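Local coordinates for protein BtGH115A (Bacteroides thetaiotaomicron, PDB 5BY3) that acts as a family GH115 4-O-methyl-alpha-glucuronidase with specificity for decorated arabinogalactans, at residues A[48-53]-A[122-127]; A[227-232]-A[284-289]; A[448-451]-A[456-459]; A[559-564]-A[601-606]; A[694-699]-A[721-726]. All blocks are in the same frame, centred on the assembly; numbering follows the deposited sequence.

Contact 1 (A[48-53]-A[122-127]); sequences SRDLQT and EISRLL
Asp50 and Ser124 meet between two helices, carboxylate against hydroxyl. The Ser124 hydroxyl donates its proton to Asp50, OG to OD2 at 2.8 Å, meeting the oxygen on its anti side and 25° out of the carboxylate plane. Asp50 turns its carboxylate beside its own backbone N (chi1 -58°), and from there OD2 reaches over to the second helix, while OD1 has partners elsewhere. OD2 also forms a salt bridge with Arg205, so that a buried carboxylate oxygen is held by a hydroxyl and a guanidinium together; the positive charge would be expected to favour the ionised acid. An asparagine in its place would probably leave Arg205 without its countercharge and weaken the grip on the Ser124 hydroxyl. Next to Asp50 in the chain, Leu51 makes the apolar part: its methyl CD2 lies 4.3 Å from CD1 of Leu127, a loose touch at the branch ends beside the polar pair. Helices 38-55 and 113-126 thus pack through one polar and one apolar pair. Ile123 rests on strand 106-110 and Leu127 on strand 145-148, while Arg205 comes from the end of helix 193-205 to join the two.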
# COMPACT_ATOMS: atom_id res chain seq x y z
N SER A 48 -19.69 -17.15 -12.30
CA SER A 48 -20.83 -17.29 -13.16
C SER A 48 -21.08 -15.97 -13.80
O SER A 48 -21.31 -15.90 -15.02
CB SER A 48 -22.07 -17.71 -12.37
OG SER A 48 -21.75 -18.86 -11.66
N ARG A 49 -21.03 -14.93 -12.98
CA ARG A 49 -21.09 -13.56 -13.47
C ARG A 49 -20.07 -13.30 -14.61
O ARG A 49 -20.40 -12.68 -15.60
CB ARG A 49 -20.89 -12.61 -12.29
CG ARG A 49 -21.13 -11.16 -12.63
CD ARG A 49 -21.28 -10.40 -11.34
NE ARG A 49 -20.09 -9.63 -11.02
CZ ARG A 49 -19.87 -9.05 -9.85
NH1 ARG A 49 -20.74 -9.15 -8.85
NH2 ARG A 49 -18.76 -8.35 -9.67
N ASP A 50 -18.86 -13.85 -14.45
CA ASP A 50 -17.77 -13.68 -15.41
C ASP A 50 -17.93 -14.59 -16.60
O ASP A 50 -17.65 -14.17 -17.71
CB ASP A 50 -16.40 -13.88 -14.74
CG ASP A 50 -16.19 -12.92 -13.58
OD1 ASP A 50 -16.93 -11.89 -13.48
OD2 ASP A 50 -15.30 -13.20 -12.74
N LEU A 51 -18.38 -15.83 -16.38
CA LEU A 51 -18.76 -16.75 -17.47
C LEU A 51 -19.81 -16.15 -18.44
O LEU A 51 -19.67 -16.28 -19.65
CB LEU A 51 -19.25 -18.09 -16.89
CG LEU A 51 -18.12 -19.06 -16.53
CD1 LEU A 51 -18.62 -20.01 -15.46
CD2 LEU A 51 -17.58 -19.83 -17.72
N GLN A 52 -20.86 -15.53 -17.88
CA GLN A 52 -21.80 -14.72 -18.63
C GLN A 52 -21.15 -13.55 -19.37
O GLN A 52 -21.39 -13.37 -20.57
CB GLN A 52 -22.90 -14.18 -17.68
CG GLN A 52 -24.19 -13.75 -18.35
CD GLN A 52 -24.85 -14.84 -19.21
OE1 GLN A 52 -25.36 -15.84 -18.70
NE2 GLN A 52 -24.83 -14.65 -20.52
N THR A 53 -20.34 -12.74 -18.67
CA THR A 53 -19.77 -11.53 -19.28
C THR A 53 -18.84 -11.93 -20.44
O THR A 53 -18.97 -11.42 -21.55
CB THR A 53 -19.03 -10.67 -18.26
OG1 THR A 53 -19.87 -10.43 -17.13
CG2 THR A 53 -18.62 -9.32 -18.83
N GLU A 122 -9.38 -18.15 -10.03
CA GLU A 122 -8.24 -18.25 -10.93
C GLU A 122 -8.75 -18.43 -12.35
O GLU A 122 -8.12 -17.97 -13.33
CB GLU A 122 -7.35 -19.44 -10.54
CG GLU A 122 -6.10 -19.67 -11.37
CD GLU A 122 -5.22 -18.44 -11.56
OE1 GLU A 122 -4.98 -17.65 -10.59
OE2 GLU A 122 -4.74 -18.28 -12.70
N ILE A 123 -9.87 -19.13 -12.45
CA ILE A 123 -10.51 -19.45 -13.73
C ILE A 123 -11.03 -18.15 -14.27
O ILE A 123 -10.94 -17.89 -15.46
CB ILE A 123 -11.65 -20.47 -13.56
CG1 ILE A 123 -11.07 -21.77 -12.98
CG2 ILE A 123 -12.42 -20.68 -14.88
CD1 ILE A 123 -12.10 -22.85 -12.82
N SER A 124 -11.51 -17.30 -13.35
CA SER A 124 -11.99 -15.98 -13.70
C SER A 124 -10.84 -15.07 -14.23
O SER A 124 -11.03 -14.36 -15.23
CB SER A 124 -12.78 -15.43 -12.54
OG SER A 124 -12.65 -14.04 -12.46
N ARG A 125 -9.66 -15.12 -13.60
CA ARG A 125 -8.44 -14.46 -14.14
C ARG A 125 -8.03 -14.96 -15.54
O ARG A 125 -7.63 -14.16 -16.41
CB ARG A 125 -7.25 -14.57 -13.17
CG ARG A 125 -7.34 -13.62 -11.97
CD ARG A 125 -6.59 -14.13 -10.72
NE ARG A 125 -6.39 -13.07 -9.72
CZ ARG A 125 -5.49 -12.07 -9.80
NH1 ARG A 125 -4.62 -11.95 -10.81
NH2 ARG A 125 -5.44 -11.16 -8.83
N LEU A 126 -8.11 -16.29 -15.74
CA LEU A 126 -7.82 -16.97 -17.01
C LEU A 126 -8.77 -16.52 -18.15
O LEU A 126 -8.42 -16.49 -19.33
CB LEU A 126 -7.96 -18.49 -16.81
CG LEU A 126 -6.88 -19.21 -16.01
CD1 LEU A 126 -7.23 -20.66 -15.89
CD2 LEU A 126 -5.49 -19.08 -16.62
N LEU A 127 -10.00 -16.20 -17.79
CA LEU A 127 -10.94 -15.71 -18.73
C LEU A 127 -10.64 -14.23 -19.06
O LEU A 127 -11.33 -13.62 -19.89
CB LEU A 127 -12.34 -15.89 -18.18
CG LEU A 127 -12.78 -17.32 -18.00
CD1 LEU A 127 -14.11 -17.27 -17.30
CD2 LEU A 127 -12.94 -18.05 -19.32

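Contact 2 (A[227-232]-A[284-289]); sequences GNREAA and AGQEIL
Gln286 lays its terminal amide against the side chain and backbone of Arg229, with OE1 3.2 Å and NE2 3.3 Å from the Arg229 CG methylene. The amide therefore straddles that carbon. NE2 lies 2.8 Å from the carbonyl O of Arg229, but the N-H points poorly at it (121°), which makes the bond weak although short. OE1 takes a long, weak bond from Arg229 NH1 at 3.4 Å; here the direction is good, and the oxygen sits at the guanidinium edge, in its plane. Guanidinium and amide planes stand 80° apart, almost perpendicular. Arg229 manages this by leaving the helix extended and then folding at its third torsion (chi3 55°), which swings the guanidinium round so that its edge meets the amide oxygen, whereas Gln286 reaches across with its chain stretched out beyond CG. A leucine in place of Gln286 would probably leave the Arg229 carbonyl without this donor and set the guanidinium freer to turn. Arg229 NH2 also has Glu230 OE2 nearby, an attraction of charges alone. Helix 228-235 leads to strand 238-239 and the loop to strand 290-291, the first and last in the order of the parallel eight-stranded sheet. Backbone bonds from Glu287 and Leu289 to Met239 bring them together, consistent with the closing seam of a TIM barrel in the glycosyl hydrolase family 115 domain.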
# COMPACT_ATOMS: atom_id res chain seq x y z
N GLY A 227 -26.15 -5.96 8.73
CA GLY A 227 -25.80 -6.68 7.50
C GLY A 227 -24.32 -6.99 7.39
O GLY A 227 -23.92 -8.07 6.90
N ASN A 228 -23.51 -6.06 7.88
CA ASN A 228 -22.07 -6.03 7.63
C ASN A 228 -21.35 -7.28 8.09
O ASN A 228 -20.61 -7.90 7.31
CB ASN A 228 -21.46 -4.77 8.26
CG ASN A 228 -21.64 -3.52 7.40
OD1 ASN A 228 -21.03 -2.48 7.69
ND2 ASN A 228 -22.44 -3.62 6.33
N ARG A 229 -21.62 -7.66 9.34
CA ARG A 229 -21.04 -8.84 9.96
C ARG A 229 -21.38 -10.12 9.15
O ARG A 229 -20.48 -10.93 8.80
CB ARG A 229 -21.53 -8.91 11.40
CG ARG A 229 -20.95 -10.02 12.25
CD ARG A 229 -21.64 -10.10 13.61
NE ARG A 229 -23.09 -10.23 13.50
CZ ARG A 229 -23.73 -11.38 13.25
NH1 ARG A 229 -23.05 -12.51 13.10
NH2 ARG A 229 -25.06 -11.38 13.16
N GLU A 230 -22.66 -10.26 8.79
CA GLU A 230 -23.16 -11.38 7.96
C GLU A 230 -22.60 -11.39 6.52
O GLU A 230 -22.31 -12.47 5.96
CB GLU A 230 -24.69 -11.43 7.97
CG GLU A 230 -25.31 -11.60 9.38
CD GLU A 230 -25.87 -10.30 10.00
OE1 GLU A 230 -25.19 -9.23 10.03
OE2 GLU A 230 -27.02 -10.36 10.50
N ALA A 231 -22.41 -10.19 5.94
CA ALA A 231 -21.76 -10.03 4.62
C ALA A 231 -20.32 -10.56 4.64
O ALA A 231 -19.86 -11.25 3.72
CB ALA A 231 -21.80 -8.57 4.17
N ALA A 232 -19.61 -10.23 5.71
CA ALA A 232 -18.25 -10.71 5.90
C ALA A 232 -18.19 -12.24 6.04
O ALA A 232 -17.22 -12.87 5.58
CB ALA A 232 -17.65 -10.03 7.13
N ALA A 284 -18.03 -14.47 18.16
CA ALA A 284 -17.15 -15.63 18.51
C ALA A 284 -17.10 -16.85 17.54
O ALA A 284 -16.10 -17.59 17.51
CB ALA A 284 -17.46 -16.10 19.93
N GLY A 285 -18.18 -17.08 16.79
CA GLY A 285 -18.19 -18.14 15.79
C GLY A 285 -18.05 -17.54 14.41
O GLY A 285 -18.94 -17.68 13.56
N GLN A 286 -16.94 -16.82 14.21
CA GLN A 286 -16.75 -16.00 13.03
C GLN A 286 -15.27 -15.75 12.82
O GLN A 286 -14.50 -15.70 13.77
CB GLN A 286 -17.53 -14.69 13.16
CG GLN A 286 -17.72 -13.93 11.87
CD GLN A 286 -18.93 -13.00 11.87
OE1 GLN A 286 -19.68 -12.89 12.85
NE2 GLN A 286 -19.13 -12.33 10.75
N GLU A 287 -14.90 -15.60 11.55
CA GLU A 287 -13.55 -15.30 11.13
C GLU A 287 -13.18 -13.86 11.49
O GLU A 287 -13.62 -12.88 10.83
CB GLU A 287 -13.38 -15.60 9.64
CG GLU A 287 -13.76 -17.04 9.28
CD GLU A 287 -14.14 -17.21 7.81
OE1 GLU A 287 -15.10 -16.55 7.34
OE2 GLU A 287 -13.47 -18.02 7.14
N ILE A 288 -12.40 -13.76 12.57
CA ILE A 288 -11.97 -12.52 13.21
C ILE A 288 -10.52 -12.67 13.54
O ILE A 288 -10.09 -13.77 13.94
CB ILE A 288 -12.71 -12.28 14.56
CG1 ILE A 288 -14.25 -12.32 14.39
CG2 ILE A 288 -12.19 -11.01 15.27
CD1 ILE A 288 -14.80 -11.22 13.50
N LEU A 289 -9.76 -11.59 13.34
CA LEU A 289 -8.42 -11.44 13.87
C LEU A 289 -8.49 -10.41 14.99
O LEU A 289 -8.86 -9.25 14.74
CB LEU A 289 -7.41 -11.00 12.81
CG LEU A 289 -7.22 -11.89 11.58
CD1 LEU A 289 -6.35 -11.12 10.61
CD2 LEU A 289 -6.65 -13.29 11.83

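Contact 3 (A[448-451]-A[456-459]); sequences MDMA and KVSS
Val457 sends its two methyl groups to two consecutive residues of the preceding helix. Its CG1 stands anti to the backbone N (chi1 174°), with CG2 beside that nitrogen, and this one setting splits the branches between neighbours: CG1 meets CG of Met450 at 3.8 Å, and CG2 meets CB of Asp449 at 3.7 Å. CG2 also lies 3.9 Å from the carbonyl carbon of Asp449, so the valine rests on the helix backbone as well as on side chains. Met450, a selenomethionine in the crystal, crosses the valine at about a right angle. Its CG sits beside the backbone N, the chain runs on straight through its second torsion (173°), and the bend comes at the third torsion, about the bond to selenium. The contact is thus made by the root of the chain; the Met450 side chain also touches Trp430 on strand 429-433 and Tyr415 and Met418 on helix 411-423. Of the Asp449 side chain, CB is the atom that meets the valine. Its carboxylate points elsewhere, OD2 being hydrogen-bonded with His465, and this second partner probably steadies the side chain at the base of which CG2 lies. The side-chain contacts are between carbon atoms. Helix 441-452 follows strand 429-433 in the chain and turns sharply into the short helix 454-459; Val457 fills the corner between these two consecutive helices, on the outer helical layer of a TIM-barrel-like domain.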
# COMPACT_ATOMS: atom_id res chain seq x y z
N MSE A 448 -0.74 -6.85 -3.26
CA MSE A 448 -1.51 -8.09 -3.09
C MSE A 448 -0.89 -9.22 -3.86
O MSE A 448 -0.93 -10.36 -3.38
CB MSE A 448 -3.01 -8.01 -3.40
CG MSE A 448 -3.78 -7.09 -2.46
SE MSE A 448 -3.54 -7.51 -0.54
CE MSE A 448 -3.73 -5.67 0.09
N ASP A 449 -0.33 -8.90 -5.03
CA ASP A 449 0.52 -9.84 -5.80
C ASP A 449 1.74 -10.28 -5.01
O ASP A 449 2.08 -11.47 -5.03
CB ASP A 449 0.98 -9.25 -7.15
CG ASP A 449 -0.13 -9.22 -8.21
OD1 ASP A 449 -1.16 -9.89 -8.03
OD2 ASP A 449 0.02 -8.51 -9.24
N MSE A 450 2.40 -9.32 -4.34
CA MSE A 450 3.59 -9.61 -3.54
C MSE A 450 3.23 -10.64 -2.50
O MSE A 450 3.88 -11.67 -2.42
CB MSE A 450 4.20 -8.35 -2.98
CG MSE A 450 5.10 -7.82 -4.07
SE MSE A 450 5.80 -6.05 -3.58
CE MSE A 450 7.37 -6.90 -2.72
N ALA A 451 2.12 -10.39 -1.82
CA ALA A 451 1.66 -11.16 -0.68
C ALA A 451 1.14 -12.51 -1.11
O ALA A 451 1.18 -13.47 -0.33
CB ALA A 451 0.57 -10.39 0.08
N LYS A 456 7.05 -14.76 -8.13
CA LYS A 456 6.61 -14.33 -9.44
C LYS A 456 6.93 -12.86 -9.63
O LYS A 456 7.66 -12.51 -10.55
CB LYS A 456 5.14 -14.63 -9.66
CG LYS A 456 4.70 -14.45 -11.12
CD LYS A 456 3.24 -14.88 -11.30
CE LYS A 456 2.78 -14.75 -12.75
NZ LYS A 456 2.43 -13.35 -13.08
N VAL A 457 6.47 -12.01 -8.71
CA VAL A 457 6.78 -10.59 -8.74
C VAL A 457 8.30 -10.38 -8.76
O VAL A 457 8.80 -9.62 -9.61
CB VAL A 457 6.10 -9.83 -7.57
CG1 VAL A 457 6.54 -8.37 -7.51
CG2 VAL A 457 4.58 -9.95 -7.64
N SER A 458 9.04 -11.06 -7.87
CA SER A 458 10.52 -10.96 -7.93
C SER A 458 11.21 -11.36 -9.27
O SER A 458 12.17 -10.72 -9.64
CB SER A 458 11.20 -11.65 -6.75
OG SER A 458 11.20 -10.79 -5.63
N SER A 459 10.72 -12.38 -9.97
CA SER A 459 11.37 -12.85 -11.23
C SER A 459 11.20 -11.84 -12.34
O SER A 459 12.13 -11.61 -13.11
CB SER A 459 10.83 -14.21 -11.73
OG SER A 459 10.64 -15.13 -10.67

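Contact 4 (A[559-564]-A[601-606]); sequences VKYPVQ and QHYNSL
Tyr561 and Tyr603 form an edge-to-face (T-shaped) aromatic pair, and this is the interaction that joins the two segments. The ring centroids are 5.0 Å apart and the planes are inclined at 68°. Tyr603 supplies the edge: its CD2 stands over one face of the Tyr561 ring, displaced toward the rim, 3.6 Å from CG of Tyr561. The neighbouring CE2 of Tyr603 follows at 4.1 Å from Tyr561 CD2, so one side of the Tyr603 ring leans on the root of the other tyrosine instead of on its centre. Both side chains leave their backbones with CG anti to the backbone N (chi1 -172° for Tyr561, -158° for Tyr603), which carries each ring out toward the other segment.

The apolar part extends to Tyr561 CB, which lies in the plane of the Tyr603 ring at its edge, 4.0 Å from Tyr603 CD2. Polar interactions bear on the far end of Tyr561, where OH is hydrogen-bonded with Thr600 and with Trp405; being gripped there as well as covered on one face, the ring is probably well fixed in rotation.

Backbone bonds shape the second segment: His602 O accepts from both Ser605 N and Leu606 N. Met615, from a loop, touches both rings, Lys438 lies against Tyr603, and helices 476-495 and 523-543 also pack against helix 552-580.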
# COMPACT_ATOMS: atom_id res chain seq x y z
N VAL A 559 -5.03 6.42 -15.65
CA VAL A 559 -3.94 7.16 -16.30
C VAL A 559 -4.23 8.66 -16.35
O VAL A 559 -3.47 9.44 -15.79
CB VAL A 559 -3.60 6.59 -17.72
CG1 VAL A 559 -2.40 7.28 -18.31
CG2 VAL A 559 -3.27 5.12 -17.65
N LYS A 560 -5.32 9.06 -16.98
CA LYS A 560 -5.54 10.48 -17.31
C LYS A 560 -5.75 11.33 -16.06
O LYS A 560 -5.06 12.33 -15.89
CB LYS A 560 -6.67 10.64 -18.34
CG LYS A 560 -6.73 11.99 -19.04
CD LYS A 560 -7.56 11.92 -20.31
CE LYS A 560 -7.50 13.22 -21.10
NZ LYS A 560 -8.61 14.13 -20.72
N TYR A 561 -6.66 10.95 -15.16
CA TYR A 561 -6.84 11.74 -13.93
C TYR A 561 -5.56 11.90 -13.10
O TYR A 561 -5.23 13.04 -12.81
CB TYR A 561 -8.02 11.29 -13.04
CG TYR A 561 -8.29 12.26 -11.87
CD1 TYR A 561 -9.05 13.44 -12.06
CD2 TYR A 561 -7.75 12.04 -10.60
CE1 TYR A 561 -9.27 14.33 -11.02
CE2 TYR A 561 -7.97 12.91 -9.58
CZ TYR A 561 -8.73 14.06 -9.79
OH TYR A 561 -8.93 14.95 -8.75
N PRO A 562 -4.83 10.79 -12.74
CA PRO A 562 -3.64 11.04 -11.89
C PRO A 562 -2.50 11.78 -12.56
O PRO A 562 -1.93 12.68 -11.95
CB PRO A 562 -3.19 9.65 -11.41
CG PRO A 562 -3.85 8.67 -12.32
CD PRO A 562 -5.09 9.34 -12.90
N VAL A 563 -2.17 11.46 -13.80
CA VAL A 563 -1.10 12.21 -14.50
C VAL A 563 -1.47 13.69 -14.70
O VAL A 563 -0.63 14.58 -14.45
CB VAL A 563 -0.61 11.57 -15.85
CG1 VAL A 563 0.29 12.54 -16.62
CG2 VAL A 563 0.18 10.30 -15.58
N GLN A 564 -2.70 13.97 -15.11
CA GLN A 564 -3.06 15.35 -15.40
C GLN A 564 -3.38 16.12 -14.13
O GLN A 564 -3.11 17.33 -14.04
CB GLN A 564 -4.17 15.44 -16.44
CG GLN A 564 -3.74 14.99 -17.85
CD GLN A 564 -4.77 15.34 -18.94
OE1 GLN A 564 -5.99 15.26 -18.75
NE2 GLN A 564 -4.26 15.72 -20.09
N GLN A 601 -14.47 17.13 -11.62
CA GLN A 601 -15.87 17.07 -12.09
C GLN A 601 -16.07 15.91 -13.05
O GLN A 601 -17.07 15.20 -12.98
CB GLN A 601 -16.31 18.36 -12.79
CG GLN A 601 -16.76 19.50 -11.88
CD GLN A 601 -18.20 19.38 -11.39
OE1 GLN A 601 -18.74 18.27 -11.20
NE2 GLN A 601 -18.84 20.53 -11.15
N HIS A 602 -15.11 15.71 -13.95
CA HIS A 602 -15.20 14.62 -14.90
C HIS A 602 -15.18 13.26 -14.18
O HIS A 602 -16.03 12.41 -14.45
CB HIS A 602 -14.14 14.73 -16.00
CG HIS A 602 -14.40 13.83 -17.17
ND1 HIS A 602 -15.42 14.04 -18.06
CD2 HIS A 602 -13.77 12.70 -17.58
CE1 HIS A 602 -15.41 13.09 -18.98
NE2 HIS A 602 -14.41 12.27 -18.72
N TYR A 603 -14.25 13.10 -13.22
CA TYR A 603 -14.15 11.89 -12.40
C TYR A 603 -15.51 11.51 -11.82
O TYR A 603 -15.97 10.36 -11.91
CB TYR A 603 -13.16 12.10 -11.23
CG TYR A 603 -12.59 10.82 -10.65
CD1 TYR A 603 -13.32 10.02 -9.78
CD2 TYR A 603 -11.30 10.41 -11.01
CE1 TYR A 603 -12.80 8.87 -9.26
CE2 TYR A 603 -10.76 9.24 -10.51
CZ TYR A 603 -11.50 8.48 -9.62
OH TYR A 603 -10.96 7.32 -9.15
N ASN A 604 -16.13 12.51 -11.21
CA ASN A 604 -17.32 12.35 -10.43
C ASN A 604 -18.58 12.21 -11.30
O ASN A 604 -19.68 12.01 -10.77
CB ASN A 604 -17.41 13.54 -9.44
CG ASN A 604 -16.61 13.30 -8.15
OD1 ASN A 604 -16.73 12.24 -7.51
ND2 ASN A 604 -15.80 14.28 -7.76
N SER A 605 -18.41 12.27 -12.62
CA SER A 605 -19.54 12.23 -13.57
C SER A 605 -19.41 11.10 -14.59
O SER A 605 -20.35 10.83 -15.32
CB SER A 605 -19.75 13.59 -14.27
OG SER A 605 -18.67 13.92 -15.11
N LEU A 606 -18.25 10.45 -14.62
CA LEU A 606 -18.01 9.23 -15.42
C LEU A 606 -19.04 8.16 -15.08
O LEU A 606 -19.52 8.08 -13.92
CB LEU A 606 -16.66 8.62 -15.04
CG LEU A 606 -15.29 9.24 -15.19
CD1 LEU A 606 -14.43 8.59 -14.14
CD2 LEU A 606 -14.71 8.94 -16.56

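Contact 5 (A[694-699]-A[721-726]); sequences IRLLPN and IAYETK. With SO4 (sulfate ion), chain B.
The Tyr723 ring carries Leu696 on one face, with CD1 4.1 Å from the ring centroid and 8° off the normal, a CH-pi contact almost straight over the centre. The second methyl of Leu696, CD2, slides toward the phenol end and lies 3.7 Å from Tyr723 CZ. At the ring's edge, near its plane, Leu697 O approaches Tyr723 CE2 at 3.8 Å. The other flat group, the Arg695 guanidinium, takes no part in the Tyr723 packing: a sulfate, probably from the crystallisation liquor, lies at its edge, and the sulfate O1 accepts from Arg695 NH2 at 2.6 Å and, weakly, from NH1. Asp693 and Gln740 bind the same arginine. The two segments belong to different antiparallel sheets of the C-terminal domain, strand 689-696 in one and strand 719-722 in the other, and this contact lies between those sheets. Pro698 then centres an inverse gamma turn. Tyr723 can turn its ring inward because CG sits between the backbone N and the carbonyl carbon (chi1 67°). A water links Leu697 and Tyr723: it donates to Leu697 O at 2.6 Å and is hydrogen-bonded with Tyr723 OH at 2.8 Å, so the hydroxyl reaches the opposite segment through solvent.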
# COMPACT_ATOMS: atom_id res chain seq x y z
N ILE A 694 25.85 13.71 -0.42
CA ILE A 694 25.48 12.30 -0.57
C ILE A 694 23.99 12.15 -0.27
O ILE A 694 23.51 12.61 0.77
CB ILE A 694 26.31 11.38 0.36
CG1 ILE A 694 27.80 11.57 0.09
CG2 ILE A 694 25.94 9.92 0.16
CD1 ILE A 694 28.68 10.95 1.16
N ARG A 695 23.28 11.52 -1.20
CA ARG A 695 21.85 11.39 -1.11
C ARG A 695 21.55 9.89 -1.03
O ARG A 695 22.05 9.09 -1.84
CB ARG A 695 21.19 11.96 -2.36
CG ARG A 695 21.07 13.48 -2.60
CD ARG A 695 21.25 14.43 -1.44
NE ARG A 695 21.44 15.83 -1.88
CZ ARG A 695 20.51 16.61 -2.46
NH1 ARG A 695 19.28 16.16 -2.73
NH2 ARG A 695 20.82 17.86 -2.78
N LEU A 696 20.74 9.51 -0.05
CA LEU A 696 20.44 8.12 0.22
C LEU A 696 18.95 7.95 0.41
O LEU A 696 18.23 8.91 0.67
CB LEU A 696 21.18 7.60 1.45
CG LEU A 696 22.69 7.84 1.57
CD1 LEU A 696 22.94 8.93 2.61
CD2 LEU A 696 23.34 6.52 1.95
N LEU A 697 18.49 6.71 0.28
CA LEU A 697 17.10 6.40 0.58
C LEU A 697 16.95 6.63 2.07
O LEU A 697 17.77 6.09 2.84
CB LEU A 697 16.78 4.94 0.20
CG LEU A 697 15.29 4.55 0.20
CD1 LEU A 697 14.56 5.28 -0.91
CD2 LEU A 697 15.11 3.03 0.11
N PRO A 698 15.94 7.45 2.49
CA PRO A 698 15.75 7.67 3.92
C PRO A 698 15.07 6.47 4.62
O PRO A 698 14.17 6.65 5.45
CB PRO A 698 14.86 8.90 3.96
CG PRO A 698 13.98 8.73 2.73
CD PRO A 698 14.81 7.99 1.70
N ASN A 699 15.52 5.25 4.35
CA ASN A 699 14.93 4.11 5.03
C ASN A 699 15.48 3.99 6.49
O ASN A 699 16.34 4.82 6.92
CB ASN A 699 15.08 2.83 4.22
CG ASN A 699 16.51 2.37 4.15
OD1 ASN A 699 16.96 1.66 5.03
ND2 ASN A 699 17.23 2.78 3.12
N ILE A 721 29.88 8.38 9.06
CA ILE A 721 28.68 9.22 8.93
C ILE A 721 27.39 8.40 9.03
O ILE A 721 27.17 7.52 8.22
CB ILE A 721 28.68 10.03 7.63
CG1 ILE A 721 29.90 10.97 7.56
CG2 ILE A 721 27.39 10.83 7.53
CD1 ILE A 721 29.96 11.82 6.30
N ALA A 722 26.56 8.74 10.03
CA ALA A 722 25.29 8.10 10.35
C ALA A 722 24.11 8.91 9.77
O ALA A 722 24.18 10.14 9.71
CB ALA A 722 25.15 8.01 11.85
N TYR A 723 23.03 8.23 9.38
CA TYR A 723 21.88 8.94 8.78
C TYR A 723 20.54 8.32 9.12
O TYR A 723 19.52 8.73 8.56
CB TYR A 723 22.02 9.12 7.24
CG TYR A 723 21.95 7.82 6.47
CD1 TYR A 723 23.09 7.02 6.31
CD2 TYR A 723 20.75 7.37 5.91
CE1 TYR A 723 23.03 5.81 5.62
CE2 TYR A 723 20.67 6.16 5.23
CZ TYR A 723 21.82 5.40 5.08
OH TYR A 723 21.74 4.22 4.40
N GLU A 724 20.54 7.36 10.04
CA GLU A 724 19.28 6.87 10.61
C GLU A 724 18.69 8.07 11.36
O GLU A 724 19.43 8.97 11.74
CB GLU A 724 19.49 5.62 11.52
CG GLU A 724 19.87 5.86 12.99
CD GLU A 724 21.25 6.51 13.23
OE1 GLU A 724 22.09 6.56 12.33
OE2 GLU A 724 21.49 6.99 14.37
N THR A 725 17.37 8.11 11.48
CA THR A 725 16.67 9.07 12.31
C THR A 725 15.93 8.29 13.41
O THR A 725 15.74 7.04 13.30
CB THR A 725 15.61 9.87 11.50
OG1 THR A 725 14.68 8.96 10.92
CG2 THR A 725 16.20 10.68 10.42
N LYS A 726 15.47 9.05 14.42
CA LYS A 726 14.76 8.52 15.59
C LYS A 726 13.45 9.25 15.73
O LYS A 726 13.41 10.47 15.63
CB LYS A 726 15.58 8.72 16.90
CG LYS A 726 16.97 8.05 16.97
CD LYS A 726 16.89 6.52 16.98
CE LYS A 726 18.28 5.89 16.88
NZ LYS A 726 18.22 4.66 16.04
S SO4 B . 17.51 19.99 -3.80
O1 SO4 B . 18.62 19.25 -3.15
O2 SO4 B . 17.54 21.42 -3.41
O3 SO4 B . 17.62 19.87 -5.27
O4 SO4 B . 16.23 19.42 -3.32
O HOH W 1 19.44 4.07 2.73
O HOH W 2 14.57 8.83 8.01

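The five contacts follow one another along the chain without interleaving, and none touches another. Contacts 1 and 3 come nearest, about 5 Å between closest atoms, and share a neighbourhood: Arg205 binds Asp50 of contact 1, and Arg207, two residues on, forms long, weak ion pairs with Glu122 of contact 1 and Asp449 of contact 3. Contacts 2 and 3 both fall within the glycosyl hydrolase family 115 domain, their centres about 29 Å apart. The nickel ion, bound by Leu404 and Asp436, lies about 9 Å from the Tyr603 side chain of contact 4. Contact 5 is remote in the C-terminal domain, its centre about 48 Å from that of contact 1.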